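Protein SSD1 (Saccharomyces cerevisiae S288C, PDB 7AM1) binds untranslated regions of mRNAs and represses their translation, as a pseudonuclease of the RNase II family that has lost catalytic activity. Local coordinates at residues A[387-392]-A[452-457]. Sequence-based numbering, arbitrary orientation.
Sequences NGTLEL and VYTLDS
Leu455 O takes the N-H of Leu390 at 2.7 Å, and the CA-H of Thr389 makes a weaker contact with the same oxygen. Leu455 N returns a bond to Leu390 O that is nearly straight, 171° at the hydrogen. Leu392 and Tyr453 form the next hydrogen-bonded pair of this antiparallel ladder. Ser457 N extends it past the strand end to Gly388 O, at 2.9 Å.

Glu391 faces Thr454 in the non-hydrogen-bonded pair between them, and its side chain runs obliquely across Val452, with CG 3.4 Å from Val452 CG1. Its chain runs extended, CG anti to the backbone N (chi1 170°), and carries the carboxylate past that methyl to His381, which bonds OE2. Thr454 CG2 meets Thr389 CB at 3.9 Å. Thr389 OG1 bonds Asn387 OD1 at 2.6 Å, so a valine here would probably leave that amide oxygen without its donor and the Asn387 side chain freer to turn.

On the other face, Leu392 CD2 lies 4.3 Å from Tyr453 CD2, while Leu392 CB meets Leu455 CD1. Helix 495-510 packs on both leucines. The arrangement is a regular antiparallel pairing of neighbouring strands, 389-397 and 446-456, in the mixed beta-sheet of the RNB domain.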
loop_
_atom_site.group_PDB
_atom_site.type_symbol
_atom_site.label_atom_id
_atom_site.label_comp_id
_atom_site.label_asym_id
_atom_site.label_seq_id
_atom_site.Cartn_x
_atom_site.Cartn_y
_atom_site.Cartn_z
ATOM N N ASN A 387 2.760 44.393 5.156
ATOM C CA ASN A 387 3.217 45.081 3.953
ATOM C C ASN A 387 2.647 44.430 2.696
ATOM O O ASN A 387 3.346 44.249 1.698
ATOM C CB ASN A 387 4.743 45.113 3.887
ATOM C CG ASN A 387 5.356 43.726 3.831
ATOM O OD1 ASN A 387 4.741 42.745 4.246
ATOM N ND2 ASN A 387 6.577 43.640 3.312
ATOM N N GLY A 388 1.363 44.077 2.734
ATOM C CA GLY A 388 0.756 43.350 1.638
ATOM C C GLY A 388 1.222 41.920 1.492
ATOM O O GLY A 388 0.981 41.304 0.449
ATOM N N THR A 389 1.896 41.373 2.498
ATOM C CA THR A 389 2.366 39.999 2.448
ATOM C C THR A 389 1.912 39.249 3.689
ATOM O O THR A 389 1.734 39.832 4.762
ATOM C CB THR A 389 3.900 39.923 2.342
ATOM O OG1 THR A 389 4.488 40.288 3.597
ATOM C CG2 THR A 389 4.414 40.851 1.251
ATOM N N LEU A 390 1.739 37.943 3.525
ATOM C CA LEU A 390 1.485 37.018 4.618
ATOM C C LEU A 390 2.696 36.113 4.795
ATOM O O LEU A 390 3.603 36.070 3.958
ATOM C CB LEU A 390 0.232 36.174 4.356
ATOM C CG LEU A 390 -1.067 36.906 4.026
ATOM C CD1 LEU A 390 -2.191 35.903 3.787
ATOM C CD2 LEU A 390 -1.438 37.874 5.137
ATOM N N GLU A 391 2.698 35.376 5.898
ATOM C CA GLU A 391 3.772 34.447 6.214
ATOM C C GLU A 391 3.173 33.128 6.671
ATOM O O GLU A 391 2.336 33.105 7.576
ATOM C CB GLU A 391 4.679 35.028 7.301
ATOM C CG GLU A 391 5.684 34.065 7.868
ATOM C CD GLU A 391 6.668 34.753 8.786
ATOM O OE1 GLU A 391 7.364 35.677 8.315
ATOM O OE2 GLU A 391 6.740 34.379 9.974
ATOM N N LEU A 392 3.589 32.039 6.032
ATOM C CA LEU A 392 3.252 30.688 6.466
ATOM C C LEU A 392 4.533 30.043 6.983
ATOM O O LEU A 392 5.466 29.801 6.208
ATOM C CB LEU A 392 2.649 29.862 5.334
ATOM C CG LEU A 392 2.281 28.433 5.744
ATOM C CD1 LEU A 392 1.003 28.435 6.568
ATOM C CD2 LEU A 392 2.164 27.519 4.536
ATOM N N VAL A 452 9.727 28.808 6.010
ATOM C CA VAL A 452 8.830 29.950 6.174
ATOM C C VAL A 452 8.616 30.593 4.812
ATOM O O VAL A 452 9.575 31.052 4.179
ATOM C CB VAL A 452 9.390 30.964 7.185
ATOM C CG1 VAL A 452 8.435 32.138 7.358
ATOM C CG2 VAL A 452 9.650 30.277 8.515
ATOM N N TYR A 453 7.369 30.611 4.352
ATOM C CA TYR A 453 7.022 31.213 3.072
ATOM C C TYR A 453 6.454 32.606 3.303
ATOM O O TYR A 453 5.579 32.787 4.156
ATOM C CB TYR A 453 6.005 30.357 2.317
ATOM C CG TYR A 453 6.475 28.940 2.056
ATOM C CD1 TYR A 453 7.311 28.651 0.986
ATOM C CD2 TYR A 453 6.077 27.890 2.878
ATOM C CE1 TYR A 453 7.740 27.364 0.743
ATOM C CE2 TYR A 453 6.508 26.592 2.641
ATOM C CZ TYR A 453 7.331 26.336 1.572
ATOM O OH TYR A 453 7.765 25.051 1.333
ATOM N N THR A 454 6.946 33.579 2.539
ATOM C CA THR A 454 6.348 34.907 2.460
ATOM C C THR A 454 5.461 34.950 1.221
ATOM O O THR A 454 5.913 34.617 0.121
ATOM C CB THR A 454 7.421 35.996 2.395
ATOM O OG1 THR A 454 8.197 35.980 3.600
ATOM C CG2 THR A 454 6.789 37.360 2.238
ATOM N N LEU A 455 4.194 35.309 1.409
ATOM C CA LEU A 455 3.192 35.212 0.359
ATOM C C LEU A 455 2.590 36.572 0.047
ATOM O O LEU A 455 2.394 37.396 0.947
ATOM C CB LEU A 455 2.061 34.255 0.762
ATOM C CG LEU A 455 2.480 32.913 1.356
ATOM C CD1 LEU A 455 1.264 32.150 1.832
ATOM C CD2 LEU A 455 3.258 32.102 0.336
ATOM N N ASP A 456 2.278 36.799 -1.226
ATOM C CA ASP A 456 1.458 37.948 -1.583
ATOM C C ASP A 456 0.085 37.803 -0.938
ATOM O O ASP A 456 -0.597 36.793 -1.126
ATOM C CB ASP A 456 1.324 38.062 -3.100
ATOM C CG ASP A 456 0.547 39.293 -3.522
ATOM O OD1 ASP A 456 -0.637 39.408 -3.143
ATOM O OD2 ASP A 456 1.121 40.158 -4.216
ATOM N N SER A 457 -0.329 38.823 -0.184
ATOM C CA SER A 457 -1.554 38.716 0.601
ATOM C C SER A 457 -2.815 38.634 -0.248
ATOM O O SER A 457 -3.873 38.299 0.292
ATOM C CB SER A 457 -1.665 39.899 1.564
ATOM O OG SER A 457 -0.603 39.884 2.500
#